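Local coordinates for protein glutamate--tRNA ligase (Elizabethkingia anophelis, PDB 6B1Z) that probably attaches glutamate to its cognate tRNA in an ATP-dependent reaction, as a class I glutamyl-tRNA synthetase, at residues L70-M75 / E305-M310; Y34-A39 / V325-M330. All blocks are in the same frame, centred on the assembly; numbering follows the deposited sequence. Where two conformers were deposited one is given.

Contact 1. Residues L70-M75 / E305-M310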
ATOM      1  N   LEU A  70       1.097   9.048   3.761  1.00 19.52           N
ATOM      2  CA  LEU A  70       2.529   9.281   3.896  1.00 16.88           C
ATOM      3  C   LEU A  70       2.896   9.621   5.335  1.00 20.05           C
ATOM      4  O   LEU A  70       3.932   9.166   5.834  1.00 21.56           O
ATOM      5  CB  LEU A  70       2.970  10.402   2.951  1.00 19.76           C
ATOM      6  CG  LEU A  70       2.824  10.154   1.453  1.00 18.92           C
ATOM      7  CD1 LEU A  70       3.225  11.421   0.707  1.00 20.87           C
ATOM      8  CD2 LEU A  70       3.693   8.964   1.037  1.00 20.64           C
ATOM      9  N   GLU A  71       2.050  10.405   6.022  1.00 17.43           N
ATOM     10  CA  GLU A  71       2.301  10.732   7.427  1.00 17.63           C
ATOM     11  C   GLU A  71       2.218   9.488   8.308  1.00 22.71           C
ATOM     12  O   GLU A  71       3.032   9.316   9.229  1.00 23.46           O
ATOM     13  CB  GLU A  71       1.319  11.820   7.887  1.00 21.74           C
ATOM     14  CG  GLU A  71       1.625  13.203   7.260  1.00 28.45           C
ATOM     15  CD  GLU A  71       0.476  14.214   7.353  1.00 35.29           C
ATOM     16  OE1 GLU A  71      -0.594  13.875   7.895  1.00 40.29           O
ATOM     17  OE2 GLU A  71       0.647  15.361   6.873  1.00 32.49           O
ATOM     18  N   TRP A  72       1.246   8.608   8.041  1.00 19.18           N
ATOM     19  CA  TRP A  72       1.101   7.388   8.830  1.00 18.53           C
ATOM     20  C   TRP A  72       2.349   6.519   8.734  1.00 20.40           C
ATOM     21  O   TRP A  72       2.813   5.967   9.744  1.00 23.47           O
ATOM     22  CB  TRP A  72      -0.141   6.608   8.360  1.00 20.91           C
ATOM     23  CG  TRP A  72      -0.337   5.278   9.059  1.00 19.66           C
ATOM     24  CD1 TRP A  72      -0.517   5.081  10.398  1.00 21.44           C
ATOM     25  CD2 TRP A  72      -0.397   3.975   8.454  1.00 16.67           C
ATOM     26  NE1 TRP A  72      -0.668   3.743  10.669  1.00 22.21           N
ATOM     27  CE2 TRP A  72      -0.593   3.043   9.493  1.00 18.36           C
ATOM     28  CE3 TRP A  72      -0.289   3.509   7.137  1.00 19.62           C
ATOM     29  CZ2 TRP A  72      -0.695   1.674   9.263  1.00 18.49           C
ATOM     30  CZ3 TRP A  72      -0.384   2.136   6.909  1.00 19.38           C
ATOM     31  CH2 TRP A  72      -0.581   1.240   7.969  1.00 17.66           C
ATOM     32  N   ILE A  73       2.908   6.394   7.526  1.00 19.76           N
ATOM     33  CA  ILE A  73       4.091   5.571   7.296  1.00 20.33           C
ATOM     34  C   ILE A  73       5.375   6.266   7.742  1.00 29.13           C
ATOM     35  O   ILE A  73       6.365   5.593   8.054  1.00 31.47           O
ATOM     36  CB  ILE A  73       4.143   5.184   5.810  1.00 23.27           C
ATOM     37  CG1 ILE A  73       2.925   4.333   5.442  1.00 27.04           C
ATOM     38  CG2 ILE A  73       5.428   4.457   5.488  1.00 27.97           C
ATOM     39  CD1 ILE A  73       2.639   4.319   3.950  1.00 31.42           C
ATOM     40  N   GLY A  74       5.382   7.592   7.805  1.00 25.05           N
ATOM     41  CA  GLY A  74       6.560   8.320   8.234  1.00 30.09           C
ATOM     42  C   GLY A  74       7.456   8.802   7.109  1.00 29.45           C
ATOM     43  O   GLY A  74       8.681   8.840   7.277  1.00 30.50           O
ATOM     44  N   MET A  75       6.881   9.190   5.956  1.00 25.95           N
ATOM     45  CA  MET A  75       7.640   9.639   4.784  0.56 26.94           C
ATOM     46  C   MET A  75       7.104  11.000   4.330  1.00 37.02           C
ATOM     47  O   MET A  75       6.451  11.090   3.282  1.00 34.57           O
ATOM     48  CB  MET A  75       7.552   8.630   3.646  0.56 28.55           C
ATOM     49  CG  MET A  75       7.852   7.212   4.025  0.56 26.38           C
ATOM     50  SD  MET A  75       7.937   6.181   2.548  0.56 33.66           S
ATOM     51  CE  MET A  75       6.244   6.204   1.953  0.56 25.72           C
ATOM     52  N   GLU A 305       5.194   0.288  10.811  1.00 17.25           N
ATOM     53  CA  GLU A 305       6.563  -0.175  10.630  1.00 16.59           C
ATOM     54  C   GLU A 305       6.603  -1.545   9.973  1.00 17.84           C
ATOM     55  O   GLU A 305       7.503  -1.826   9.171  1.00 17.83           O
ATOM     56  CB  GLU A 305       7.279  -0.229  11.973  1.00 18.30           C
ATOM     57  CG  GLU A 305       7.360   1.120  12.676  1.00 24.24           C
ATOM     58  CD  GLU A 305       6.121   1.457  13.508  1.00 33.12           C
ATOM     59  OE1 GLU A 305       5.129   0.671  13.544  1.00 25.12           O
ATOM     60  OE2 GLU A 305       6.155   2.532  14.153  1.00 40.79           O
ATOM     61  N   ALA A 306       5.644  -2.412  10.318  1.00 16.09           N
ATOM     62  CA  ALA A 306       5.583  -3.736   9.700  1.00 14.44           C
ATOM     63  C   ALA A 306       5.081  -3.643   8.272  1.00 15.50           C
ATOM     64  O   ALA A 306       5.608  -4.316   7.377  1.00 16.86           O
ATOM     65  CB  ALA A 306       4.677  -4.651  10.519  1.00 17.03           C
ATOM     66  N   PHE A 307       4.063  -2.812   8.053  1.00 15.08           N
ATOM     67  CA  PHE A 307       3.528  -2.588   6.716  1.00 16.98           C
ATOM     68  C   PHE A 307       4.608  -2.115   5.747  1.00 17.85           C
ATOM     69  O   PHE A 307       4.754  -2.674   4.651  1.00 17.61           O
ATOM     70  CB  PHE A 307       2.392  -1.572   6.797  1.00 16.55           C
ATOM     71  CG  PHE A 307       1.836  -1.175   5.449  1.00 14.79           C
ATOM     72  CD1 PHE A 307       1.155  -2.098   4.673  1.00 16.36           C
ATOM     73  CD2 PHE A 307       1.986   0.127   4.986  1.00 15.51           C
ATOM     74  CE1 PHE A 307       0.635  -1.732   3.429  1.00 17.75           C
ATOM     75  CE2 PHE A 307       1.476   0.515   3.751  1.00 17.00           C
ATOM     76  CZ  PHE A 307       0.793  -0.412   2.979  1.00 18.33           C
ATOM     77  N   ILE A 308       5.368  -1.078   6.124  1.00 17.65           N
ATOM     78  CA  ILE A 308       6.322  -0.528   5.165  1.00 16.86           C
ATOM     79  C   ILE A 308       7.538  -1.444   5.002  1.00 15.84           C
ATOM     80  O   ILE A 308       8.125  -1.509   3.913  1.00 16.54           O
ATOM     81  CB  ILE A 308       6.682   0.922   5.556  1.00 17.29           C
ATOM     82  CG1 ILE A 308       7.211   1.665   4.321  1.00 20.98           C
ATOM     83  CG2 ILE A 308       7.645   0.957   6.755  1.00 17.03           C
ATOM     84  CD1 ILE A 308       6.174   1.771   3.191  1.00 21.21           C
ATOM     85  N   ASN A 309       7.895  -2.217   6.037  1.00 16.04           N
ATOM     86  CA  ASN A 309       8.921  -3.248   5.881  1.00 15.57           C
ATOM     87  C   ASN A 309       8.483  -4.280   4.836  1.00 14.88           C
ATOM     88  O   ASN A 309       9.276  -4.691   3.973  1.00 16.49           O
ATOM     89  CB  ASN A 309       9.182  -3.892   7.264  1.00 17.06           C
ATOM     90  CG  ASN A 309      10.512  -4.666   7.366  1.00 16.30           C
ATOM     91  OD1 ASN A 309      10.970  -4.953   8.475  1.00 17.95           O
ATOM     92  ND2 ASN A 309      11.100  -5.057   6.234  1.00 19.35           N
ATOM     93  N   MET A 310       7.217  -4.697   4.896  1.00 14.96           N
ATOM     94  CA  MET A 310       6.695  -5.659   3.927  1.00 14.11           C
ATOM     95  C   MET A 310       6.726  -5.081   2.512  1.00 16.11           C
ATOM     96  O   MET A 310       7.173  -5.741   1.560  1.00 16.25           O
ATOM     97  CB  MET A 310       5.273  -6.051   4.337  1.00 15.72           C
ATOM     98  CG  MET A 310       4.564  -7.012   3.370  1.00 15.91           C
ATOM     99  SD  MET A 310       3.773  -6.190   1.962  1.00 17.83           S
ATOM    100  CE  MET A 310       2.431  -5.341   2.761  1.00 17.59           C
TER
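I73, in the last turn of helix 62-73, lies against I308 of helix 304-312 with the two CA atoms 6.8 Å apart, the nearest CA pair between segments 70-75 and 305-310. No hydrogen bond crosses; the contact is wholly apolar and mostly buried. The two branches of I73 divide the work. CG2, set anti to the backbone N, meets I308 at CG1 (3.5 Å) and lies 3.6 Å from I308 CD1, the two side chains crossing at about a right angle. I308 receives this methyl along its longer branch because its CG1 is itself anti to the backbone N (chi1 -158°), with CD1 folded round at chi2 62°. The other arm of I73 ends in CD1, which comes to the edge of the F307 ring in its plane, 4.0 Å from CE2 of F307. Beside it, the six-membered ring of the W72 indole reaches the neighbouring CD2 of F307 (W72 CZ3 to F307 CD2 3.7 Å), and the ring planes make 35°. F307 is thus touched along its CD2-CE2 bond by two successive residues of one helix. Right after I73 that helix ends in a Schellman motif: G74, with positive phi, is the C-prime residue, M75 N donates to L70 O (3.0 Å) and G74 N donates weakly to E71 O. Around this interface within the catalytic domain, helix 26-41 packs against helix 304-312, L33 touching I308 and L26 touching F307, while helix 348-361 lies against E305, A306, N309 and M310 of the same helix.

Contact 2. Residues Y34-A39 / V325-M330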
ATOM      1  N   TYR A  34      10.255   3.923  -2.352  1.00 16.12           N
ATOM      2  CA  TYR A  34      11.551   3.886  -3.026  1.00 14.24           C
ATOM      3  C   TYR A  34      12.043   5.295  -3.367  1.00 16.87           C
ATOM      4  O   TYR A  34      13.254   5.552  -3.303  1.00 18.41           O
ATOM      5  CB  TYR A  34      11.482   2.981  -4.265  1.00 15.30           C
ATOM      6  CG  TYR A  34      11.374   1.481  -3.983  1.00 15.83           C
ATOM      7  CD1 TYR A  34      11.452   0.958  -2.683  1.00 15.45           C
ATOM      8  CD2 TYR A  34      11.194   0.583  -5.025  1.00 17.97           C
ATOM      9  CE1 TYR A  34      11.344  -0.417  -2.454  1.00 16.90           C
ATOM     10  CE2 TYR A  34      11.096  -0.789  -4.801  1.00 20.20           C
ATOM     11  CZ  TYR A  34      11.167  -1.282  -3.521  1.00 17.54           C
ATOM     12  OH  TYR A  34      11.074  -2.633  -3.330  1.00 19.21           O
ATOM     13  N   ASP A  35      11.133   6.220  -3.714  1.00 16.25           N
ATOM     14  CA  ASP A  35      11.496   7.637  -3.817  1.00 15.73           C
ATOM     15  C   ASP A  35      12.144   8.141  -2.534  1.00 17.40           C
ATOM     16  O   ASP A  35      13.205   8.783  -2.555  1.00 18.01           O
ATOM     17  CB  ASP A  35      10.253   8.491  -4.079  1.00 16.09           C
ATOM     18  CG  ASP A  35       9.799   8.483  -5.504  1.00 19.13           C
ATOM     19  OD1 ASP A  35      10.656   8.516  -6.419  1.00 17.82           O
ATOM     20  OD2 ASP A  35       8.554   8.491  -5.708  1.00 17.07           O
ATOM     21  N   TYR A  36      11.468   7.908  -1.406  1.00 16.17           N
ATOM     22  CA  TYR A  36      11.930   8.408  -0.117  1.00 16.84           C
ATOM     23  C   TYR A  36      13.273   7.801   0.257  1.00 18.49           C
ATOM     24  O   TYR A  36      14.216   8.518   0.623  1.00 19.39           O
ATOM     25  CB  TYR A  36      10.871   8.085   0.938  1.00 16.14           C
ATOM     26  CG  TYR A  36      11.144   8.634   2.319  1.00 17.06           C
ATOM     27  CD1 TYR A  36      11.019   9.990   2.588  1.00 18.18           C
ATOM     28  CD2 TYR A  36      11.512   7.788   3.360  1.00 18.34           C
ATOM     29  CE1 TYR A  36      11.256  10.488   3.852  1.00 18.63           C
ATOM     30  CE2 TYR A  36      11.752   8.276   4.625  1.00 18.98           C
ATOM     31  CZ  TYR A  36      11.629   9.632   4.868  1.00 20.75           C
ATOM     32  OH  TYR A  36      11.877  10.124   6.134  1.00 24.86           O
ATOM     33  N   LEU A  37      13.382   6.476   0.146  1.00 16.24           N
ATOM     34  CA  LEU A  37      14.627   5.801   0.495  1.00 17.43           C
ATOM     35  C   LEU A  37      15.772   6.268  -0.389  1.00 19.89           C
ATOM     36  O   LEU A  37      16.883   6.497   0.101  1.00 20.44           O
ATOM     37  CB  LEU A  37      14.455   4.283   0.386  1.00 18.66           C
ATOM     38  CG  LEU A  37      13.462   3.625   1.357  1.00 16.91           C
ATOM     39  CD1 LEU A  37      13.368   2.120   1.107  1.00 20.25           C
ATOM     40  CD2 LEU A  37      13.872   3.901   2.802  1.00 18.50           C
ATOM     41  N   PHE A  38      15.517   6.431  -1.690  1.00 17.87           N
ATOM     42  CA  PHE A  38      16.577   6.872  -2.595  1.00 19.53           C
ATOM     43  C   PHE A  38      17.017   8.293  -2.266  1.00 22.66           C
ATOM     44  O   PHE A  38      18.220   8.580  -2.213  1.00 21.30           O
ATOM     45  CB  PHE A  38      16.110   6.769  -4.048  1.00 18.98           C
ATOM     46  CG  PHE A  38      17.190   7.063  -5.056  1.00 18.73           C
ATOM     47  CD1 PHE A  38      18.161   6.125  -5.353  1.00 18.44           C
ATOM     48  CD2 PHE A  38      17.223   8.286  -5.718  1.00 22.50           C
ATOM     49  CE1 PHE A  38      19.151   6.402  -6.279  1.00 22.50           C
ATOM     50  CE2 PHE A  38      18.213   8.559  -6.646  1.00 23.38           C
ATOM     51  CZ  PHE A  38      19.164   7.620  -6.928  1.00 23.55           C
ATOM     52  N   ALA A  39      16.061   9.189  -2.018  1.00 19.34           N
ATOM     53  CA  ALA A  39      16.424  10.562  -1.664  1.00 21.35           C
ATOM     54  C   ALA A  39      17.186  10.610  -0.344  1.00 20.68           C
ATOM     55  O   ALA A  39      18.246  11.242  -0.246  1.00 24.69           O
ATOM     56  CB  ALA A  39      15.172  11.439  -1.595  1.00 20.32           C
ATOM     57  N   VAL A 325      13.848  -4.685   9.153  1.00 22.70           N
ATOM     58  CA  VAL A 325      14.651  -3.466   9.102  1.00 24.00           C
ATOM     59  C   VAL A 325      13.752  -2.271   9.386  1.00 20.85           C
ATOM     60  O   VAL A 325      12.602  -2.211   8.935  1.00 19.41           O
ATOM     61  CB  VAL A 325      15.372  -3.289   7.748  1.00 24.73           C
ATOM     62  CG1 VAL A 325      16.684  -4.081   7.733  1.00 29.57           C
ATOM     63  CG2 VAL A 325      14.473  -3.696   6.602  1.00 22.09           C
ATOM     64  N   SER A 326      14.294  -1.316  10.131  1.00 22.28           N
ATOM     65  CA  SER A 326      13.646  -0.044  10.398  1.00 19.58           C
ATOM     66  C   SER A 326      13.778   0.886   9.193  1.00 21.33           C
ATOM     67  O   SER A 326      14.578   0.660   8.283  1.00 20.84           O
ATOM     68  CB  SER A 326      14.289   0.625  11.608  1.00 21.41           C
ATOM     69  OG  SER A 326      15.598   1.079  11.273  1.00 24.01           O
ATOM     70  N   MET A 327      13.000   1.970   9.210  1.00 18.47           N
ATOM     71  CA  MET A 327      13.149   2.981   8.163  1.00 19.52           C
ATOM     72  C   MET A 327      14.583   3.503   8.094  1.00 20.34           C
ATOM     73  O   MET A 327      15.128   3.681   7.001  1.00 20.83           O
ATOM     74  CB  MET A 327      12.174   4.136   8.400  1.00 21.40           C
ATOM     75  CG  MET A 327      12.183   5.212   7.315  1.00 23.69           C
ATOM     76  SD  MET A 327      11.542   4.632   5.735  1.00 24.67           S
ATOM     77  CE  MET A 327       9.789   4.742   6.035  1.00 26.86           C
ATOM     78  N   ASP A 328      15.211   3.770   9.248  1.00 23.41           N
ATOM     79  CA  ASP A 328      16.587   4.260   9.224  1.00 23.78           C
ATOM     80  C   ASP A 328      17.539   3.237   8.615  1.00 22.97           C
ATOM     81  O   ASP A 328      18.456   3.601   7.866  1.00 25.58           O
ATOM     82  CB  ASP A 328      17.049   4.646  10.630  1.00 28.42           C
ATOM     83  CG  ASP A 328      16.525   6.000  11.059  1.00 42.97           C
ATOM     84  OD1 ASP A 328      16.131   6.792  10.176  1.00 41.98           O
ATOM     85  OD2 ASP A 328      16.514   6.270  12.279  1.00 40.08           O
ATOM     86  N   GLU A 329      17.346   1.953   8.927  1.00 22.26           N
ATOM     87  CA  GLU A 329      18.192   0.920   8.333  1.00 21.92           C
ATOM     88  C   GLU A 329      17.969   0.816   6.825  1.00 22.36           C
ATOM     89  O   GLU A 329      18.934   0.660   6.062  1.00 23.46           O
ATOM     90  CB  GLU A 329      17.939  -0.420   9.034  1.00 23.33           C
ATOM     91  CG  GLU A 329      18.475  -0.423  10.467  1.00 24.66           C
ATOM     92  CD  GLU A 329      18.045  -1.615  11.313  1.00 34.89           C
ATOM     93  OE1 GLU A 329      16.923  -2.132  11.125  1.00 30.37           O
ATOM     94  OE2 GLU A 329      18.838  -2.021  12.196  1.00 35.61           O
ATOM     95  N   MET A 330      16.714   0.914   6.380  1.00 22.02           N
ATOM     96  CA  MET A 330      16.438   0.879   4.946  1.00 19.69           C
ATOM     97  C   MET A 330      17.055   2.072   4.238  1.00 19.55           C
ATOM     98  O   MET A 330      17.603   1.926   3.140  1.00 21.91           O
ATOM     99  CB  MET A 330      14.935   0.828   4.687  1.00 17.48           C
ATOM    100  CG  MET A 330      14.319  -0.502   5.075  1.00 18.61           C
ATOM    101  SD  MET A 330      12.626  -0.757   4.520  1.00 20.60           S
ATOM    102  CE  MET A 330      11.701   0.291   5.638  1.00 23.26           C
TER
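A Met-aromatic contact joined to a small leucine-methionine cluster packs helix 26-41 against the first turn of helix 327-333, in a partly buried part of the catalytic domain. The sulfur of M327 comes to the edge of the Y36 ring, 5.0 Å from the ring centroid and 79° off the normal, with SD 3.8 Å from CE2 of Y36. The M327 chain, bent at chi2 and again at chi3, brings the sulfur within reach of both Y36 and L37, whose CD2 is also 3.8 Å from M327 SD. L37 uses the same methyl on M330, CD2 lying 3.8 Å from M330 CB, and its other methyl, CD1, sits a little farther from that carbon. One leucine branch thereby bridges two residues spaced three apart on the opposing helix. The start of that helix is fixed by a capping box: S326 OG accepts from E329 N (3.1 Å), and E329 OE1 takes the S326 N-H in return in a nearly straight bond (2.9 Å, 169°), met on the anti side of the carboxylate. Further along helix 327-333, I331 touches both Y36 and L37. On other sides of helix 26-41, D35, F38 and A39 pack on strand 13-16, and D35 and F38 also reach strand 225-229.

How the contacts relate
Helix 26-41 is common ground: it forms one side of contact 2 and packs against segment 305-310 of contact 1. Contact 1 is the more buried, with three of its four touching residues buried against two of four in contact 2. Its centre is about 9 Å from the centre of the chain, that of contact 2 about 16 Å. Both are apolar; contact 1 pairs isoleucines and two aromatic rings, whereas contact 2 adds a sulfur at a ring edge and adjoins a polar helix cap. Between them, N309 OD1 probably accepts a hydrogen bond from V325 N, tying together the consecutive helices 304-312 and 327-333.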